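Local coordinates for lipoprotein signal peptidase (Staphylococcus aureus, PDB 6RYO) that removes signal peptides from bacterial membrane prolipoproteins, cleaving as an aspartic endopeptidase just before the lipid-modified cysteine, at residues H26-I31 against A110-F115; I35-F40 against I120-A125. All blocks are in the same frame, centred on the assembly; numbering follows the deposited sequence.

Contact 1: H26-I31 against A110-F115. With ZN (zinc ion), chain S; OLC ((2R)-2,3-dihydroxypropyl (9Z)-octadec-9-enoate), chain D.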
loop_
_atom_site.group_PDB
_atom_site.type_symbol
_atom_site.label_atom_id
_atom_site.label_comp_id
_atom_site.label_asym_id
_atom_site.label_seq_id
_atom_site.Cartn_x
_atom_site.Cartn_y
_atom_site.Cartn_z
ATOM N N HIS A 26 2.933 -24.245 13.967
ATOM C CA HIS A 26 2.004 -23.454 14.772
ATOM C C HIS A 26 2.836 -22.655 15.766
ATOM O O HIS A 26 3.224 -23.172 16.818
ATOM C CB HIS A 26 0.991 -24.342 15.484
ATOM C CG HIS A 26 0.235 -25.251 14.568
ATOM N ND1 HIS A 26 -0.740 -24.797 13.707
ATOM C CD2 HIS A 26 0.308 -26.589 14.383
ATOM C CE1 HIS A 26 -1.235 -25.818 13.029
ATOM N NE2 HIS A 26 -0.616 -26.917 13.419
ATOM N N LYS A 27 3.102 -21.397 15.436
ATOM C CA LYS A 27 3.968 -20.549 16.234
ATOM C C LYS A 27 3.171 -19.399 16.831
ATOM O O LYS A 27 2.063 -19.081 16.388
ATOM C CB LYS A 27 5.134 -20.002 15.397
ATOM C CG LYS A 27 6.010 -21.091 14.792
ATOM C CD LYS A 27 7.219 -20.519 14.064
ATOM C CE LYS A 27 6.829 -19.876 12.747
ATOM N NZ LYS A 27 8.028 -19.455 11.966
ATOM N N LYS A 28 3.752 -18.790 17.865
ATOM C CA LYS A 28 3.141 -17.623 18.489
ATOM C C LYS A 28 3.121 -16.441 17.527
ATOM O O LYS A 28 2.064 -15.861 17.254
ATOM C CB LYS A 28 3.894 -17.276 19.776
ATOM C CG LYS A 28 3.174 -16.297 20.691
ATOM C CD LYS A 28 3.899 -16.149 22.020
ATOM C CE LYS A 28 3.115 -15.271 22.983
ATOM N NZ LYS A 28 3.778 -15.154 24.313
ATOM N N TYR A 29 4.288 -16.072 17.001
ATOM C CA TYR A 29 4.410 -15.021 15.999
ATOM C C TYR A 29 5.107 -15.594 14.776
ATOM O O TYR A 29 6.258 -16.032 14.864
ATOM C CB TYR A 29 5.189 -13.821 16.541
ATOM C CG TYR A 29 4.620 -13.234 17.809
ATOM C CD1 TYR A 29 3.398 -12.577 17.804
ATOM C CD2 TYR A 29 5.314 -13.324 19.007
ATOM C CE1 TYR A 29 2.877 -12.035 18.960
ATOM C CE2 TYR A 29 4.802 -12.784 20.168
ATOM C CZ TYR A 29 3.583 -12.141 20.139
ATOM O OH TYR A 29 3.067 -11.601 21.292
ATOM N N PHE A 30 4.411 -15.588 13.639
ATOM C CA PHE A 30 4.987 -16.020 12.364
ATOM C C PHE A 30 5.834 -14.882 11.787
ATOM O O PHE A 30 5.531 -14.289 10.750
ATOM C CB PHE A 30 3.892 -16.445 11.394
ATOM C CG PHE A 30 3.154 -17.692 11.808
ATOM C CD1 PHE A 30 2.131 -17.634 12.740
ATOM C CD2 PHE A 30 3.475 -18.919 11.250
ATOM C CE1 PHE A 30 1.449 -18.777 13.116
ATOM C CE2 PHE A 30 2.794 -20.068 11.623
ATOM C CZ PHE A 30 1.781 -19.995 12.558
ATOM N N ILE A 31 6.930 -14.588 12.490
ATOM C CA ILE A 31 7.785 -13.470 12.097
ATOM C C ILE A 31 8.495 -13.764 10.777
ATOM O O ILE A 31 8.700 -12.862 9.957
ATOM C CB ILE A 31 8.781 -13.144 13.225
ATOM C CG1 ILE A 31 9.722 -12.011 12.809
ATOM C CG2 ILE A 31 9.565 -14.383 13.620
ATOM C CD1 ILE A 31 10.714 -11.613 13.879
ATOM N N ALA A 110 -2.745 -10.606 17.654
ATOM C CA ALA A 110 -2.549 -11.442 16.477
ATOM C C ALA A 110 -1.767 -12.713 16.790
ATOM O O ALA A 110 -1.242 -13.354 15.875
ATOM C CB ALA A 110 -1.853 -10.651 15.370
ATOM N N GLN A 111 -1.686 -13.094 18.063
ATOM C CA GLN A 111 -0.940 -14.287 18.439
ATOM C C GLN A 111 -1.630 -15.540 17.916
ATOM O O GLN A 111 -2.860 -15.634 17.906
ATOM C CB GLN A 111 -0.797 -14.368 19.956
ATOM C CG GLN A 111 -0.290 -13.096 20.601
ATOM C CD GLN A 111 -1.158 -12.663 21.763
ATOM O OE1 GLN A 111 -2.380 -12.821 21.729
ATOM N NE2 GLN A 111 -0.534 -12.121 22.802
ATOM N N TYR A 112 -0.824 -16.503 17.474
ATOM C CA TYR A 112 -1.265 -17.798 16.961
ATOM C C TYR A 112 -2.223 -17.675 15.782
ATOM O O TYR A 112 -2.893 -18.654 15.427
ATOM C CB TYR A 112 -1.913 -18.653 18.059
ATOM C CG TYR A 112 -1.205 -18.591 19.390
ATOM C CD1 TYR A 112 0.049 -19.162 19.562
ATOM C CD2 TYR A 112 -1.795 -17.969 20.480
ATOM C CE1 TYR A 112 0.697 -19.110 20.781
ATOM C CE2 TYR A 112 -1.158 -17.911 21.702
ATOM C CZ TYR A 112 0.088 -18.483 21.848
ATOM O OH TYR A 112 0.726 -18.427 23.065
ATOM N N ASN A 113 -2.313 -16.500 15.164
ATOM C CA ASN A 113 -3.258 -16.229 14.084
ATOM C C ASN A 113 -2.449 -15.791 12.865
ATOM O O ASN A 113 -2.167 -14.603 12.696
ATOM C CB ASN A 113 -4.275 -15.168 14.515
ATOM C CG ASN A 113 -5.453 -15.063 13.567
ATOM O OD1 ASN A 113 -5.324 -15.296 12.366
ATOM N ND2 ASN A 113 -6.613 -14.707 14.105
ATOM N N LEU A 114 -2.075 -16.757 12.019
ATOM C CA LEU A 114 -1.305 -16.431 10.822
ATOM C C LEU A 114 -2.102 -15.547 9.870
ATOM O O LEU A 114 -1.538 -14.663 9.214
ATOM C CB LEU A 114 -0.862 -17.713 10.118
ATOM C CG LEU A 114 -0.126 -17.557 8.785
ATOM C CD1 LEU A 114 1.128 -16.719 8.965
ATOM C CD2 LEU A 114 0.218 -18.919 8.197
ATOM N N PHE A 115 -3.416 -15.774 9.778
ATOM C CA PHE A 115 -4.250 -15.013 8.852
ATOM C C PHE A 115 -4.171 -13.516 9.129
ATOM O O PHE A 115 -3.970 -12.713 8.211
ATOM C CB PHE A 115 -5.699 -15.499 8.936
ATOM C CG PHE A 115 -6.647 -14.739 8.056
ATOM C CD1 PHE A 115 -7.403 -13.695 8.567
ATOM C CD2 PHE A 115 -6.787 -15.069 6.719
ATOM C CE1 PHE A 115 -8.277 -12.995 7.760
ATOM C CE2 PHE A 115 -7.659 -14.373 5.906
ATOM C CZ PHE A 115 -8.406 -13.335 6.428
HETATM ZN ZN ZN S . -1.418 -28.677 12.687
HETATM C C10 OLC D . -4.475 -10.197 -6.688
HETATM C C9 OLC D . -3.901 -10.726 -5.627
HETATM C C11 OLC D . -5.961 -10.430 -6.953
HETATM C C8 OLC D . -4.721 -11.579 -4.663
HETATM C C24 OLC D . -2.613 -18.751 5.781
HETATM C C7 OLC D . -4.021 -11.655 -3.308
HETATM C C6 OLC D . -4.997 -12.203 -2.269
HETATM C C5 OLC D . -4.246 -12.511 -0.978
HETATM C C4 OLC D . -5.061 -13.484 -0.130
HETATM C C3 OLC D . -4.123 -14.547 0.436
HETATM C C2 OLC D . -4.828 -15.319 1.550
HETATM C C21 OLC D . -3.285 -16.906 4.244
HETATM C C1 OLC D . -4.022 -15.189 2.842
HETATM C C22 OLC D . -3.766 -17.859 5.332
HETATM O O19 OLC D . -3.145 -14.395 2.920
HETATM O O25 OLC D . -3.061 -19.598 6.801
HETATM O O23 OLC D . -4.232 -17.118 6.425
HETATM O O20 OLC D . -4.314 -16.013 3.933
#
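With CG anti to the backbone N and the chain extended beyond it, K28 slants past the Y112 side chain, its CG 3.7 Å from Y112 CE1. L114 likewise has CG anti to its backbone N (chi1 176°), a turn that lets CD1 join CB over one face of the F30 ring. The CH-pi geometry supports this: L114 CB lies 4.1 Å from the F30 ring centroid, 17° off the normal, while CD1 comes to 3.6 Å from F30 CG. Y29 and Q111 run alongside each other in the same direction, with Y29 CE1 3.7 Å from Q111 CG; the poorly ordered Q111 makes this contact less certain, and Y29 OH bonds to I107 O. One backbone bond ties the segments: Y112 N donates to K28 O at 3.0 Å, nearly straight (171°). Q117 NE2 also reaches K28 O, and Q117 OE1 accepts from F30 N. Further out, H26 NE2 binds the zinc ion at 2.1 Å, and H24 also binds this ion. The arrangement joins an inverse gamma turn centred on F30 to the type II beta turn A110-N113, each leading into a predicted transmembrane helix, with F30 and N113 at the N-cap positions.

Contact 2: I35-F40 against I120-A125. With OLC ((2R)-2,3-dihydroxypropyl (9Z)-octadec-9-enoate), chain E; OLC ((2R)-2,3-dihydroxypropyl (9Z)-octadec-9-enoate), chain F; OLC ((2R)-2,3-dihydroxypropyl (9Z)-octadec-9-enoate), chain C.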
loop_
_atom_site.group_PDB
_atom_site.type_symbol
_atom_site.label_atom_id
_atom_site.label_comp_id
_atom_site.label_asym_id
_atom_site.label_seq_id
_atom_site.Cartn_x
_atom_site.Cartn_y
_atom_site.Cartn_z
ATOM N N ILE A 35 7.522 -11.026 7.711
ATOM C CA ILE A 35 8.498 -10.032 7.270
ATOM C C ILE A 35 8.790 -10.178 5.780
ATOM O O ILE A 35 8.803 -9.189 5.038
ATOM C CB ILE A 35 9.780 -10.128 8.115
ATOM C CG1 ILE A 35 9.515 -9.592 9.525
ATOM C CG2 ILE A 35 10.924 -9.379 7.446
ATOM C CD1 ILE A 35 10.753 -9.467 10.372
ATOM N N LEU A 36 9.027 -11.408 5.313
ATOM C CA LEU A 36 9.328 -11.590 3.896
ATOM C C LEU A 36 8.109 -11.343 3.016
ATOM O O LEU A 36 8.269 -11.050 1.826
ATOM C CB LEU A 36 9.915 -12.985 3.637
ATOM C CG LEU A 36 9.110 -14.279 3.772
ATOM C CD1 LEU A 36 8.396 -14.607 2.479
ATOM C CD2 LEU A 36 10.029 -15.425 4.162
ATOM N N ILE A 37 6.900 -11.453 3.569
ATOM C CA ILE A 37 5.727 -10.929 2.875
ATOM C C ILE A 37 5.847 -9.418 2.730
ATOM O O ILE A 37 5.667 -8.862 1.641
ATOM C CB ILE A 37 4.435 -11.328 3.612
ATOM C CG1 ILE A 37 4.073 -12.783 3.309
ATOM C CG2 ILE A 37 3.290 -10.407 3.228
ATOM C CD1 ILE A 37 2.781 -13.242 3.951
ATOM N N ALA A 38 6.173 -8.734 3.829
ATOM C CA ALA A 38 6.400 -7.295 3.768
ATOM C C ALA A 38 7.607 -6.964 2.900
ATOM O O ALA A 38 7.617 -5.942 2.204
ATOM C CB ALA A 38 6.578 -6.731 5.178
ATOM N N VAL A 39 8.634 -7.815 2.925
ATOM C CA VAL A 39 9.811 -7.583 2.092
ATOM C C VAL A 39 9.447 -7.681 0.616
ATOM O O VAL A 39 9.772 -6.792 -0.179
ATOM C CB VAL A 39 10.936 -8.565 2.464
ATOM C CG1 VAL A 39 11.992 -8.602 1.370
ATOM C CG2 VAL A 39 11.566 -8.169 3.791
ATOM N N PHE A 40 8.755 -8.757 0.228
ATOM C CA PHE A 40 8.417 -8.951 -1.179
ATOM C C PHE A 40 7.465 -7.876 -1.693
ATOM O O PHE A 40 7.553 -7.482 -2.860
ATOM C CB PHE A 40 7.815 -10.342 -1.394
ATOM C CG PHE A 40 8.831 -11.399 -1.733
ATOM C CD1 PHE A 40 9.430 -11.427 -2.982
ATOM C CD2 PHE A 40 9.181 -12.368 -0.807
ATOM C CE1 PHE A 40 10.364 -12.397 -3.298
ATOM C CE2 PHE A 40 10.113 -13.341 -1.117
ATOM C CZ PHE A 40 10.705 -13.356 -2.365
ATOM N N ILE A 120 -1.922 -7.892 8.679
ATOM C CA ILE A 120 -1.181 -6.769 9.248
ATOM C C ILE A 120 0.069 -6.485 8.423
ATOM O O ILE A 120 0.428 -5.324 8.189
ATOM C CB ILE A 120 -0.841 -7.048 10.724
ATOM C CG1 ILE A 120 -2.121 -7.188 11.551
ATOM C CG2 ILE A 120 0.041 -5.949 11.290
ATOM C CD1 ILE A 120 -1.877 -7.558 12.995
ATOM N N SER A 121 0.748 -7.540 7.964
ATOM C CA SER A 121 1.915 -7.362 7.104
ATOM C C SER A 121 1.541 -6.646 5.813
ATOM O O SER A 121 2.250 -5.734 5.367
ATOM C CB SER A 121 2.552 -8.718 6.801
ATOM O OG SER A 121 2.885 -9.395 7.999
ATOM N N LEU A 122 0.436 -7.061 5.187
ATOM C CA LEU A 122 -0.035 -6.380 3.986
ATOM C C LEU A 122 -0.368 -4.923 4.276
ATOM O O LEU A 122 -0.102 -4.040 3.449
ATOM C CB LEU A 122 -1.252 -7.105 3.413
ATOM C CG LEU A 122 -0.985 -8.507 2.862
ATOM C CD1 LEU A 122 -2.257 -9.109 2.283
ATOM C CD2 LEU A 122 0.118 -8.457 1.814
ATOM N N LEU A 123 -0.964 -4.653 5.440
ATOM C CA LEU A 123 -1.207 -3.271 5.841
ATOM C C LEU A 123 0.102 -2.542 6.123
ATOM O O LEU A 123 0.276 -1.386 5.719
ATOM C CB LEU A 123 -2.115 -3.231 7.070
ATOM C CG LEU A 123 -3.516 -3.838 6.953
ATOM C CD1 LEU A 123 -4.206 -3.862 8.310
ATOM C CD2 LEU A 123 -4.347 -3.068 5.951
ATOM N N PHE A 124 1.034 -3.203 6.815
ATOM C CA PHE A 124 2.306 -2.566 7.143
ATOM C C PHE A 124 3.115 -2.279 5.884
ATOM O O PHE A 124 3.649 -1.176 5.718
ATOM C CB PHE A 124 3.102 -3.451 8.105
ATOM C CG PHE A 124 4.295 -2.766 8.721
ATOM C CD1 PHE A 124 5.481 -2.626 8.014
ATOM C CD2 PHE A 124 4.234 -2.276 10.014
ATOM C CE1 PHE A 124 6.575 -2.000 8.583
ATOM C CE2 PHE A 124 5.324 -1.650 10.589
ATOM C CZ PHE A 124 6.496 -1.512 9.872
ATOM N N ALA A 125 3.220 -3.265 4.989
ATOM C CA ALA A 125 4.024 -3.089 3.783
ATOM C C ALA A 125 3.430 -2.023 2.870
ATOM O O ALA A 125 4.163 -1.207 2.297
ATOM C CB ALA A 125 4.152 -4.418 3.038
HETATM C C10 OLC E . 13.773 -3.596 1.205
HETATM C C9 OLC E . 12.782 -3.514 2.068
HETATM C C11 OLC E . 15.034 -4.380 1.563
HETATM C C8 OLC E . 12.895 -4.198 3.428
HETATM C C24 OLC E . 5.374 -7.581 12.554
HETATM C C12 OLC E . 16.028 -4.280 0.409
HETATM C C7 OLC E . 11.827 -3.637 4.363
HETATM C C6 OLC E . 10.507 -4.368 4.127
HETATM C C5 OLC E . 9.687 -4.334 5.413
HETATM C C4 OLC E . 10.439 -5.095 6.504
HETATM C C3 OLC E . 9.858 -4.743 7.872
HETATM C C2 OLC E . 8.357 -5.020 7.876
HETATM C C21 OLC E . 6.262 -6.008 10.851
HETATM C C1 OLC E . 7.888 -5.329 9.296
HETATM C C22 OLC E . 5.467 -7.293 11.058
HETATM O O19 OLC E . 8.602 -5.111 10.217
HETATM O O25 OLC E . 6.649 -7.892 13.045
HETATM O O23 OLC E . 4.183 -7.132 10.525
HETATM O O20 OLC E . 6.617 -5.884 9.503
HETATM C C10 OLC F . 3.154 -10.310 -5.501
HETATM C C9 OLC F . 3.518 -10.952 -4.412
HETATM C C11 OLC F . 3.263 -8.789 -5.577
HETATM C C8 OLC F . 4.057 -10.190 -3.202
HETATM C C24 OLC F . 7.660 -19.438 3.987
HETATM C C12 OLC F . 3.120 -8.360 -7.036
HETATM C C7 OLC F . 4.255 -11.125 -2.008
HETATM C C13 OLC F . 3.537 -6.899 -7.189
HETATM C C6 OLC F . 3.928 -12.571 -2.382
HETATM C C14 OLC F . 4.231 -6.713 -8.535
HETATM C C5 OLC F . 4.219 -13.490 -1.199
HETATM C C4 OLC F . 5.706 -13.833 -1.175
HETATM C C3 OLC F . 5.886 -15.234 -0.599
HETATM C C2 OLC F . 5.331 -15.286 0.824
HETATM C C21 OLC F . 5.790 -17.946 3.253
HETATM C C1 OLC F . 5.320 -16.734 1.302
HETATM C C22 OLC F . 6.345 -19.369 3.213
HETATM O O19 OLC F . 4.478 -17.475 0.917
HETATM O O25 OLC F . 7.623 -20.497 4.903
HETATM O O23 OLC F . 5.417 -20.247 3.789
HETATM O O20 OLC F . 6.302 -17.202 2.184
HETATM C C18 OLC C . -1.222 -5.497 -9.062
HETATM C C10 OLC C . -0.640 -8.919 -1.688
HETATM C C9 OLC C . -0.645 -10.186 -1.328
HETATM C C17 OLC C . -1.753 -5.423 -7.633
HETATM C C11 OLC C . 0.620 -8.288 -2.279
HETATM C C8 OLC C . 0.608 -11.045 -1.495
HETATM C C24 OLC C . -0.490 -21.357 4.468
HETATM C C16 OLC C . -1.871 -6.840 -7.080
HETATM C C12 OLC C . 0.247 -7.006 -3.019
HETATM C C7 OLC C . 0.230 -12.526 -1.489
HETATM C C15 OLC C . -0.474 -7.349 -6.738
HETATM C C13 OLC C . -0.569 -7.373 -4.255
HETATM C C6 OLC C . -0.241 -12.946 -0.097
HETATM C C14 OLC C . 0.017 -6.658 -5.470
HETATM C C5 OLC C . 0.918 -13.570 0.678
HETATM C C4 OLC C . 0.905 -15.088 0.505
HETATM C C3 OLC C . 0.535 -15.747 1.833
HETATM C C2 OLC C . 1.531 -16.863 2.145
HETATM C C21 OLC C . 1.005 -19.811 3.206
HETATM C C1 OLC C . 1.177 -17.498 3.488
HETATM C C22 OLC C . 0.963 -21.000 4.162
HETATM O O19 OLC C . 0.470 -16.924 4.246
HETATM O O25 OLC C . -0.538 -22.123 5.638
HETATM O O23 OLC C . 1.608 -22.096 3.577
HETATM O O20 OLC C . 1.684 -18.758 3.825
#
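A38 and A125 bring the backbones of the two helices together: their CA atoms are 4.8 Å apart, and A125 CB meets A38 CA at 3.7 Å. The methyl groups touch as well, A38 CB to A125 CB at 4.0 Å. At this pair of small residues helix 31-55 passes helix 114-137, and the short segments have axes 8.7 Å apart with a signed crossing angle of -36°.

The second apolar group lies beside this pair. I37 points toward the partner helix, and its CG2 branch, held anti to the backbone N, touches both S121 CB and L122 CD2, each at 4.0 Å. The side chains of I37 and L122 meet at a slant. L122 also packs on I165 and L169 of helix 158-174, so a third helix borders the contact.

Lipid contacts form another class. The I37 branch through CG1 and CD1 runs along monoolein chains, with CD1 3.8 Å from C5 of OLC chain C; L122 CD2 lies 3.6 Å from C10 of the same lipid. A separate monoolein, OLC chain E, sets its ester end over one face of the F124 ring and brings C2 to 3.7 Å from A38 CB.

Among polar groups, S121 OG is bonded to Q117 O of its own helix and weakly to S34 O of helix 31-55, while its CB serves the apolar interface; L122 O bonds to S162 OG. The chemistry is consistent with van der Waals packing of small and aliphatic groups as the contact's main contribution, bordered by monoolein from the crystallisation mesophase.

How the contacts relate
Contacts 1 and 2 join the same two parts of the chain at different depths: the 26-31 loop leads into helix 31-55, and both contacts use helix 114-137. Their centres are 14 Å apart, and A110 CB touches I120 CD1 at 3.9 Å, linking them directly. Contact 1 lies about 22 Å from the chain's centre and is only partly buried; there a backbone hydrogen bond forms and the aliphatic parts of long side chains lie against aromatic rings. Contact 2, about 10 Å from the centre, is buried throughout and relies on small and aliphatic side chains. The contact thus changes from turn against turn with a backbone bond to helix-on-helix apolar packing in the predicted membrane span.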